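A-type flavoprotein (Giardia intestinalis, PDB 2Q9U) probably reduces dioxygen to water at a non-haem diiron centre, using electrons delivered by its FMN, and so scavenges oxygen in this parasite. Local coordinates at residues F168-S180 with V189-A201. Numbering follows the deposited sequence.
Sequences FSNDGFGQHYATS and VSHVMHLFKEYTA. With FEO (mu-oxo-diiron), chain G; NO3 (nitrate ion), chain C.
Tyr-199 reaches from the helix 189-201 past the turn at Asp-171 to Gly-174 and brings its hydroxyl to the diiron site. CG lies anti to the backbone N (chi1 -170°), which sends the ring out from the helix toward the loop: Gly-174 C lies over one face near the rim, Gly-174 O sits 3.4 Å from Tyr-199 CB, and His-176 packs at the ring's CD2-CE2 edge. There Tyr-199 CE2 comes over one face of the imidazole, 3.4 Å from His-176 NE2, with the two planes inclined at 55°; His-176 ND1 is hydrogen-bonded to Ser-39 OG. Tyr-199 OH ends 3.0 Å from Asp-171 OD1 and equally near the nitrate O2, an ion probably taken from the crystallisation liquor. Asp-171 bridges the irons, OD1 on one and OD2 on the other, and His-85, Glu-87, Asp-89, His-90, His-152 and His-230 complete the site.

Gln-175 runs across the helix, bent at chi2 (75°), its CG 3.8 Å from Phe-196 CA and its CB against Leu-195 CB. The bend turns the amide back on its own loop, where NE2 donates to Phe-173 O in the carbonyl plane (3.0 Å), while OE1 accepts from Val-232 N. Phe-196 lies alongside Phe-173, CE2 to CD2 3.8 Å. Farther along, Leu-195 CD1 meets Tyr-177 CD1 at 3.6 Å, and His-191, its NE2 hydrogen-bonded to Glu-37, makes an offset edge-to-face contact, edge toward the Tyr-177 face. One water donates to Gly-174 O and Phe-196 O; another accepts from His-176 N and donates to Leu-195 O.

In this metallo-beta-lactamase-like domain the loop leaves strand 166-170, beside strand 225-228, and packs against helix 189-204, whose other flanks meet helices 236-250 and 298-306.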
ATOM      1  N   PHE A 168      -3.930  -4.642 -36.853  1.00 10.75           N
ATOM      2  CA  PHE A 168      -3.176  -3.981 -35.764  1.00 11.02           C
ATOM      3  C   PHE A 168      -4.206  -3.160 -35.002  1.00 11.10           C
ATOM      4  O   PHE A 168      -4.649  -2.094 -35.471  1.00 11.69           O
ATOM      5  CB  PHE A 168      -2.080  -3.078 -36.342  1.00 10.05           C
ATOM      6  CG  PHE A 168      -1.005  -3.827 -37.087  1.00 11.82           C
ATOM      7  CD1 PHE A 168       0.067  -4.405 -36.401  1.00 11.68           C
ATOM      8  CD2 PHE A 168      -1.045  -3.926 -38.474  1.00  9.17           C
ATOM      9  CE1 PHE A 168       1.077  -5.102 -37.087  1.00 12.38           C
ATOM     10  CE2 PHE A 168      -0.046  -4.601 -39.164  1.00 10.35           C
ATOM     11  CZ  PHE A 168       1.016  -5.193 -38.481  1.00  9.55           C
ATOM     12  N   SER A 169      -4.645  -3.679 -33.862  1.00 10.91           N
ATOM     13  CA  SER A 169      -5.844  -3.117 -33.234  1.00 11.42           C
ATOM     14  C   SER A 169      -5.555  -2.063 -32.166  1.00 10.83           C
ATOM     15  O   SER A 169      -6.473  -1.526 -31.575  1.00 10.39           O
ATOM     16  CB  SER A 169      -6.695  -4.246 -32.626  1.00 11.40           C
ATOM     17  OG  SER A 169      -5.906  -4.995 -31.714  1.00 10.43           O
ATOM     18  N   ASN A 170      -4.280  -1.820 -31.888  1.00 11.86           N
ATOM     19  CA  ASN A 170      -3.888  -0.820 -30.880  1.00 11.49           C
ATOM     20  C   ASN A 170      -4.538  -1.197 -29.516  1.00 12.14           C
ATOM     21  O   ASN A 170      -4.395  -2.349 -29.092  1.00 12.56           O
ATOM     22  CB  ASN A 170      -4.224   0.601 -31.406  1.00 11.48           C
ATOM     23  CG  ASN A 170      -3.696   1.709 -30.520  1.00 13.28           C
ATOM     24  OD1 ASN A 170      -4.464   2.391 -29.847  1.00 11.83           O
ATOM     25  ND2 ASN A 170      -2.384   1.888 -30.511  1.00 11.06           N
ATOM     26  N   ASP A 171      -5.240  -0.283 -28.848  1.00 12.33           N
ATOM     27  CA  ASP A 171      -5.854  -0.569 -27.554  1.00 11.93           C
ATOM     28  C   ASP A 171      -6.876  -1.700 -27.689  1.00 11.99           C
ATOM     29  O   ASP A 171      -7.078  -2.522 -26.756  1.00 11.23           O
ATOM     30  CB  ASP A 171      -6.568   0.665 -26.989  1.00 11.91           C
ATOM     31  CG  ASP A 171      -5.631   1.631 -26.236  1.00 14.16           C
ATOM     32  OD1 ASP A 171      -4.533   1.247 -25.734  1.00 11.62           O
ATOM     33  OD2 ASP A 171      -6.038   2.801 -26.136  1.00 14.09           O
ATOM     34  N   GLY A 172      -7.539  -1.754 -28.848  1.00 11.79           N
ATOM     35  CA  GLY A 172      -8.491  -2.842 -29.090  1.00 10.95           C
ATOM     36  C   GLY A 172      -7.882  -4.211 -28.856  1.00 10.35           C
ATOM     37  O   GLY A 172      -6.744  -4.476 -29.268  1.00 10.54           O
ATOM     38  N   PHE A 173      -8.647  -5.079 -28.193  1.00  9.32           N
ATOM     39  CA  PHE A 173      -8.240  -6.461 -27.892  1.00 10.90           C
ATOM     40  C   PHE A 173      -7.079  -6.541 -26.908  1.00 10.88           C
ATOM     41  O   PHE A 173      -6.499  -7.606 -26.711  1.00 12.15           O
ATOM     42  CB  PHE A 173      -7.928  -7.285 -29.158  1.00 10.47           C
ATOM     43  CG  PHE A 173      -9.125  -7.481 -30.040  1.00 11.60           C
ATOM     44  CD1 PHE A 173      -9.454  -6.519 -31.009  1.00 12.26           C
ATOM     45  CD2 PHE A 173      -9.935  -8.597 -29.881  1.00 14.39           C
ATOM     46  CE1 PHE A 173     -10.599  -6.689 -31.819  1.00 13.91           C
ATOM     47  CE2 PHE A 173     -11.078  -8.786 -30.681  1.00 12.47           C
ATOM     48  CZ  PHE A 173     -11.401  -7.821 -31.649  1.00 13.61           C
ATOM     49  N   GLY A 174      -6.780  -5.408 -26.261  1.00 11.16           N
ATOM     50  CA  GLY A 174      -5.661  -5.336 -25.332  1.00  9.49           C
ATOM     51  C   GLY A 174      -5.947  -5.904 -23.959  1.00  8.88           C
ATOM     52  O   GLY A 174      -7.122  -6.060 -23.549  1.00  9.19           O
ATOM     53  N   GLN A 175      -4.864  -6.188 -23.221  1.00  7.98           N
ATOM     54  CA  GLN A 175      -4.978  -6.472 -21.791  1.00  7.92           C
ATOM     55  C   GLN A 175      -3.699  -5.935 -21.150  1.00  8.41           C
ATOM     56  O   GLN A 175      -2.602  -5.991 -21.738  1.00  6.50           O
ATOM     57  CB  GLN A 175      -5.114  -7.979 -21.461  1.00  7.70           C
ATOM     58  CG  GLN A 175      -5.491  -8.921 -22.636  1.00  9.40           C
ATOM     59  CD  GLN A 175      -4.318  -9.161 -23.592  1.00 10.99           C
ATOM     60  OE1 GLN A 175      -3.214  -9.529 -23.172  1.00  9.97           O
ATOM     61  NE2 GLN A 175      -4.561  -8.977 -24.879  1.00 11.33           N
ATOM     62  N   HIS A 176      -3.854  -5.404 -19.940  1.00  8.55           N
ATOM     63  CA  HIS A 176      -2.696  -4.955 -19.169  1.00  8.33           C
ATOM     64  C   HIS A 176      -2.079  -6.195 -18.542  1.00  8.96           C
ATOM     65  O   HIS A 176      -2.459  -6.664 -17.439  1.00  8.61           O
ATOM     66  CB  HIS A 176      -3.093  -3.885 -18.145  1.00  8.27           C
ATOM     67  CG  HIS A 176      -3.488  -2.586 -18.767  1.00  7.86           C
ATOM     68  ND1 HIS A 176      -2.686  -1.907 -19.666  1.00  9.15           N
ATOM     69  CD2 HIS A 176      -4.588  -1.815 -18.582  1.00 10.62           C
ATOM     70  CE1 HIS A 176      -3.290  -0.788 -20.027  1.00 10.82           C
ATOM     71  NE2 HIS A 176      -4.442  -0.704 -19.377  1.00 11.05           N
ATOM     72  N   TYR A 177      -1.169  -6.785 -19.311  1.00  8.28           N
ATOM     73  CA  TYR A 177      -0.567  -8.058 -18.939  1.00 10.00           C
ATOM     74  C   TYR A 177       0.907  -8.090 -19.351  1.00 10.32           C
ATOM     75  O   TYR A 177       1.202  -8.095 -20.548  1.00  9.94           O
ATOM     76  CB  TYR A 177      -1.348  -9.210 -19.599  1.00 10.95           C
ATOM     77  CG  TYR A 177      -0.896 -10.615 -19.248  1.00 13.25           C
ATOM     78  CD1 TYR A 177      -0.424 -10.931 -17.975  1.00 13.53           C
ATOM     79  CD2 TYR A 177      -0.947 -11.643 -20.208  1.00 13.37           C
ATOM     80  CE1 TYR A 177      -0.020 -12.247 -17.657  1.00 15.44           C
ATOM     81  CE2 TYR A 177      -0.563 -12.934 -19.892  1.00 13.90           C
ATOM     82  CZ  TYR A 177      -0.097 -13.234 -18.638  1.00 14.20           C
ATOM     83  OH  TYR A 177       0.292 -14.530 -18.365  1.00 16.91           O
ATOM     84  N   ALA A 178       1.824  -8.051 -18.371  1.00  9.57           N
ATOM     85  CA  ALA A 178       3.251  -8.155 -18.657  1.00  9.81           C
ATOM     86  C   ALA A 178       3.656  -9.632 -18.684  1.00 10.39           C
ATOM     87  O   ALA A 178       3.501 -10.327 -17.679  1.00  9.86           O
ATOM     88  CB  ALA A 178       4.127  -7.385 -17.589  1.00 10.58           C
ATOM     89  N   THR A 179       4.220 -10.069 -19.815  1.00  9.90           N
ATOM     90  CA  THR A 179       4.651 -11.459 -20.031  1.00 10.67           C
ATOM     91  C   THR A 179       5.700 -11.482 -21.141  1.00 10.54           C
ATOM     92  O   THR A 179       5.760 -10.551 -21.948  1.00  9.97           O
ATOM     93  CB  THR A 179       3.448 -12.410 -20.348  1.00 10.83           C
ATOM     94  OG1 THR A 179       3.936 -13.699 -20.719  1.00 11.62           O
ATOM     95  CG2 THR A 179       2.540 -11.845 -21.476  1.00 10.44           C
ATOM     96  N   SER A 180       6.536 -12.517 -21.165  1.00  9.91           N
ATOM     97  CA  SER A 180       7.486 -12.675 -22.249  1.00 10.66           C
ATOM     98  C   SER A 180       6.797 -13.320 -23.449  1.00 10.52           C
ATOM     99  O   SER A 180       7.341 -13.310 -24.557  1.00 10.44           O
ATOM    100  CB  SER A 180       8.711 -13.499 -21.801  1.00 11.18           C
ATOM    101  OG  SER A 180       8.335 -14.831 -21.487  1.00 11.27           O
ATOM    102  N   VAL A 189      -5.205 -19.239 -21.560  1.00 12.32           N
ATOM    103  CA  VAL A 189      -6.164 -18.397 -22.282  1.00 12.69           C
ATOM    104  C   VAL A 189      -7.247 -17.867 -21.363  1.00 12.52           C
ATOM    105  O   VAL A 189      -7.646 -16.723 -21.505  1.00 12.77           O
ATOM    106  CB  VAL A 189      -6.765 -19.119 -23.525  1.00 13.45           C
ATOM    107  CG1 VAL A 189      -7.871 -18.273 -24.175  1.00 13.95           C
ATOM    108  CG2 VAL A 189      -5.659 -19.338 -24.535  1.00 12.53           C
ATOM    109  N   SER A 190      -7.695 -18.659 -20.381  1.00 11.67           N
ATOM    110  CA  SER A 190      -8.693 -18.147 -19.443  1.00 12.33           C
ATOM    111  C   SER A 190      -8.178 -16.953 -18.635  1.00 11.82           C
ATOM    112  O   SER A 190      -8.934 -16.029 -18.362  1.00 12.57           O
ATOM    113  CB  SER A 190      -9.290 -19.246 -18.525  1.00 13.08           C
ATOM    114  OG  SER A 190      -8.311 -19.827 -17.694  1.00 14.02           O
ATOM    115  N   HIS A 191      -6.901 -16.975 -18.266  1.00 11.22           N
ATOM    116  CA  HIS A 191      -6.284 -15.857 -17.572  1.00 11.59           C
ATOM    117  C   HIS A 191      -6.222 -14.597 -18.472  1.00 10.89           C
ATOM    118  O   HIS A 191      -6.538 -13.497 -18.031  1.00 10.71           O
ATOM    119  CB  HIS A 191      -4.869 -16.211 -17.085  1.00 11.31           C
ATOM    120  CG  HIS A 191      -4.246 -15.109 -16.281  1.00 12.56           C
ATOM    121  ND1 HIS A 191      -4.877 -14.555 -15.187  1.00 15.19           N
ATOM    122  CD2 HIS A 191      -3.076 -14.441 -16.418  1.00 14.95           C
ATOM    123  CE1 HIS A 191      -4.124 -13.591 -14.687  1.00 16.42           C
ATOM    124  NE2 HIS A 191      -3.030 -13.497 -15.417  1.00 16.90           N
ATOM    125  N   VAL A 192      -5.819 -14.782 -19.727  1.00 10.95           N
ATOM    126  CA  VAL A 192      -5.764 -13.679 -20.694  1.00 10.82           C
ATOM    127  C   VAL A 192      -7.181 -13.107 -20.854  1.00 11.31           C
ATOM    128  O   VAL A 192      -7.375 -11.887 -20.870  1.00 11.22           O
ATOM    129  CB  VAL A 192      -5.212 -14.122 -22.052  1.00 10.97           C
ATOM    130  CG1 VAL A 192      -5.135 -12.885 -23.036  1.00 12.57           C
ATOM    131  CG2 VAL A 192      -3.828 -14.772 -21.901  1.00  9.65           C
ATOM    132  N   MET A 193      -8.184 -13.991 -20.924  1.00 11.44           N
ATOM    133  CA  MET A 193      -9.555 -13.534 -21.095  1.00 11.72           C
ATOM    134  C   MET A 193     -10.042 -12.777 -19.890  1.00 11.93           C
ATOM    135  O   MET A 193     -10.769 -11.790 -20.036  1.00 11.00           O
ATOM    136  CB  MET A 193     -10.503 -14.687 -21.457  1.00 12.35           C
ATOM    137  CG  MET A 193     -10.355 -15.181 -22.872  1.00 14.01           C
ATOM    138  SD  MET A 193     -10.724 -13.885 -24.122  1.00 19.34           S
ATOM    139  CE  MET A 193     -12.350 -13.299 -23.605  1.00 18.73           C
ATOM    140  N   HIS A 194      -9.642 -13.228 -18.698  1.00 11.66           N
ATOM    141  CA  HIS A 194      -9.939 -12.463 -17.477  1.00 12.63           C
ATOM    142  C   HIS A 194      -9.424 -11.021 -17.593  1.00 11.80           C
ATOM    143  O   HIS A 194     -10.156 -10.068 -17.319  1.00 12.33           O
ATOM    144  CB  HIS A 194      -9.350 -13.173 -16.253  1.00 13.32           C
ATOM    145  CG  HIS A 194      -9.326 -12.335 -15.019  1.00 15.32           C
ATOM    146  ND1 HIS A 194     -10.342 -12.341 -14.097  1.00 19.36           N
ATOM    147  CD2 HIS A 194      -8.406 -11.450 -14.565  1.00 17.59           C
ATOM    148  CE1 HIS A 194     -10.048 -11.508 -13.113  1.00 19.13           C
ATOM    149  NE2 HIS A 194      -8.882 -10.946 -13.376  1.00 19.36           N
ATOM    150  N   LEU A 195      -8.171 -10.855 -18.006  1.00 10.93           N
ATOM    151  CA  LEU A 195      -7.591  -9.506 -18.099  1.00 10.28           C
ATOM    152  C   LEU A 195      -8.168  -8.730 -19.285  1.00  9.90           C
ATOM    153  O   LEU A 195      -8.294  -7.489 -19.237  1.00  8.98           O
ATOM    154  CB  LEU A 195      -6.061  -9.606 -18.181  1.00 10.22           C
ATOM    155  CG  LEU A 195      -5.397 -10.138 -16.893  1.00 11.24           C
ATOM    156  CD1 LEU A 195      -3.901 -10.353 -17.164  1.00 11.75           C
ATOM    157  CD2 LEU A 195      -5.615  -9.180 -15.689  1.00 14.37           C
ATOM    158  N   PHE A 196      -8.531  -9.470 -20.345  1.00  9.90           N
ATOM    159  CA  PHE A 196      -9.168  -8.882 -21.538  1.00 10.55           C
ATOM    160  C   PHE A 196     -10.510  -8.263 -21.108  1.00 10.49           C
ATOM    161  O   PHE A 196     -10.859  -7.151 -21.506  1.00  9.60           O
ATOM    162  CB  PHE A 196      -9.355  -9.986 -22.588  1.00 10.77           C
ATOM    163  CG  PHE A 196     -10.171  -9.583 -23.810  1.00 13.63           C
ATOM    164  CD1 PHE A 196     -11.567  -9.630 -23.795  1.00 14.20           C
ATOM    165  CD2 PHE A 196      -9.527  -9.208 -24.991  1.00 13.61           C
ATOM    166  CE1 PHE A 196     -12.307  -9.301 -24.946  1.00 15.38           C
ATOM    167  CE2 PHE A 196     -10.260  -8.898 -26.150  1.00 14.17           C
ATOM    168  CZ  PHE A 196     -11.640  -8.937 -26.117  1.00 10.13           C
ATOM    169  N   LYS A 197     -11.249  -8.992 -20.270  1.00 10.07           N
ATOM    170  CA  LYS A 197     -12.507  -8.478 -19.678  1.00 10.79           C
ATOM    171  C   LYS A 197     -12.289  -7.303 -18.733  1.00 10.17           C
ATOM    172  O   LYS A 197     -13.072  -6.334 -18.723  1.00 10.44           O
ATOM    173  CB  LYS A 197     -13.266  -9.585 -18.945  1.00 11.51           C
ATOM    174  CG  LYS A 197     -13.913 -10.602 -19.868  1.00 12.69           C
ATOM    175  CD  LYS A 197     -14.566 -11.722 -19.031  1.00 14.21           C
ATOM    176  CE  LYS A 197     -15.042 -12.873 -19.889  1.00 14.57           C
ATOM    177  NZ  LYS A 197     -15.553 -14.039 -19.070  1.00 17.44           N
ATOM    178  N   GLU A 198     -11.221  -7.362 -17.936  1.00 10.02           N
ATOM    179  CA  GLU A 198     -10.950  -6.241 -17.036  1.00 10.47           C
ATOM    180  C   GLU A 198     -10.665  -4.978 -17.870  1.00  9.47           C
ATOM    181  O   GLU A 198     -11.093  -3.861 -17.520  1.00  8.76           O
ATOM    182  CB  GLU A 198      -9.777  -6.562 -16.094  1.00  9.74           C
ATOM    183  CG  GLU A 198      -9.682  -5.603 -14.894  1.00 12.89           C
ATOM    184  CD  GLU A 198      -8.489  -5.917 -14.018  1.00 14.05           C
ATOM    185  OE1 GLU A 198      -7.355  -5.812 -14.522  1.00 20.62           O
ATOM    186  OE2 GLU A 198      -8.687  -6.279 -12.841  1.00 17.82           O
ATOM    187  N   TYR A 199      -9.909  -5.153 -18.954  1.00  9.59           N
ATOM    188  CA  TYR A 199      -9.593  -4.006 -19.830  1.00 10.85           C
ATOM    189  C   TYR A 199     -10.875  -3.426 -20.449  1.00  9.99           C
ATOM    190  O   TYR A 199     -11.100  -2.197 -20.446  1.00 10.52           O
ATOM    191  CB  TYR A 199      -8.619  -4.433 -20.925  1.00 12.32           C
ATOM    192  CG  TYR A 199      -8.088  -3.266 -21.693  1.00 12.93           C
ATOM    193  CD1 TYR A 199      -8.807  -2.723 -22.767  1.00 13.98           C
ATOM    194  CD2 TYR A 199      -6.844  -2.701 -21.358  1.00 13.86           C
ATOM    195  CE1 TYR A 199      -8.309  -1.629 -23.501  1.00 15.83           C
ATOM    196  CE2 TYR A 199      -6.333  -1.622 -22.084  1.00 15.44           C
ATOM    197  CZ  TYR A 199      -7.075  -1.085 -23.148  1.00 17.58           C
ATOM    198  OH  TYR A 199      -6.545  -0.013 -23.838  1.00 17.76           O
ATOM    199  N   THR A 200     -11.715  -4.308 -20.975  1.00 10.59           N
ATOM    200  CA  THR A 200     -13.000  -3.903 -21.571  1.00 11.18           C
ATOM    201  C   THR A 200     -13.853  -3.102 -20.580  1.00 11.53           C
ATOM    202  O   THR A 200     -14.343  -2.001 -20.890  1.00 11.43           O
ATOM    203  CB  THR A 200     -13.803  -5.119 -22.041  1.00 11.06           C
ATOM    204  OG1 THR A 200     -12.978  -5.917 -22.889  1.00 11.83           O
ATOM    205  CG2 THR A 200     -15.024  -4.651 -22.835  1.00 13.80           C
ATOM    206  N   ALA A 201     -14.021  -3.669 -19.383  1.00 11.26           N
ATOM    207  CA  ALA A 201     -14.820  -3.051 -18.328  1.00 11.48           C
ATOM    208  C   ALA A 201     -14.310  -1.655 -17.959  1.00 11.34           C
ATOM    209  O   ALA A 201     -15.111  -0.722 -17.799  1.00 12.34           O
ATOM    210  CB  ALA A 201     -14.822  -3.994 -17.048  1.00 11.14           C
TER
HETATM  211 FE1  FEO G 701      -3.208   2.128 -24.475  1.00 11.41          FE
HETATM  212 FE2  FEO G 701      -5.649   4.502 -25.065  1.00 14.54          FE
HETATM  213  O   FEO G 701      -3.708   3.867 -24.851  1.00 11.74           O
HETATM  214  N   NO3 C 501      -5.338   2.603 -22.260  1.00 19.33           N
HETATM  215  O1  NO3 C 501      -5.595   2.436 -20.915  1.00 23.06           O
HETATM  216  O2  NO3 C 501      -4.413   1.779 -22.848  1.00 19.23           O
HETATM  217  O3  NO3 C 501      -6.011   3.522 -23.036  1.00 21.38           O
HETATM  218  O   HOH W   1      -9.919  -5.733 -24.048  1.00 15.40           O
HETATM  219  O   HOH W   2      -6.281  -5.743 -18.423  1.00 11.60           O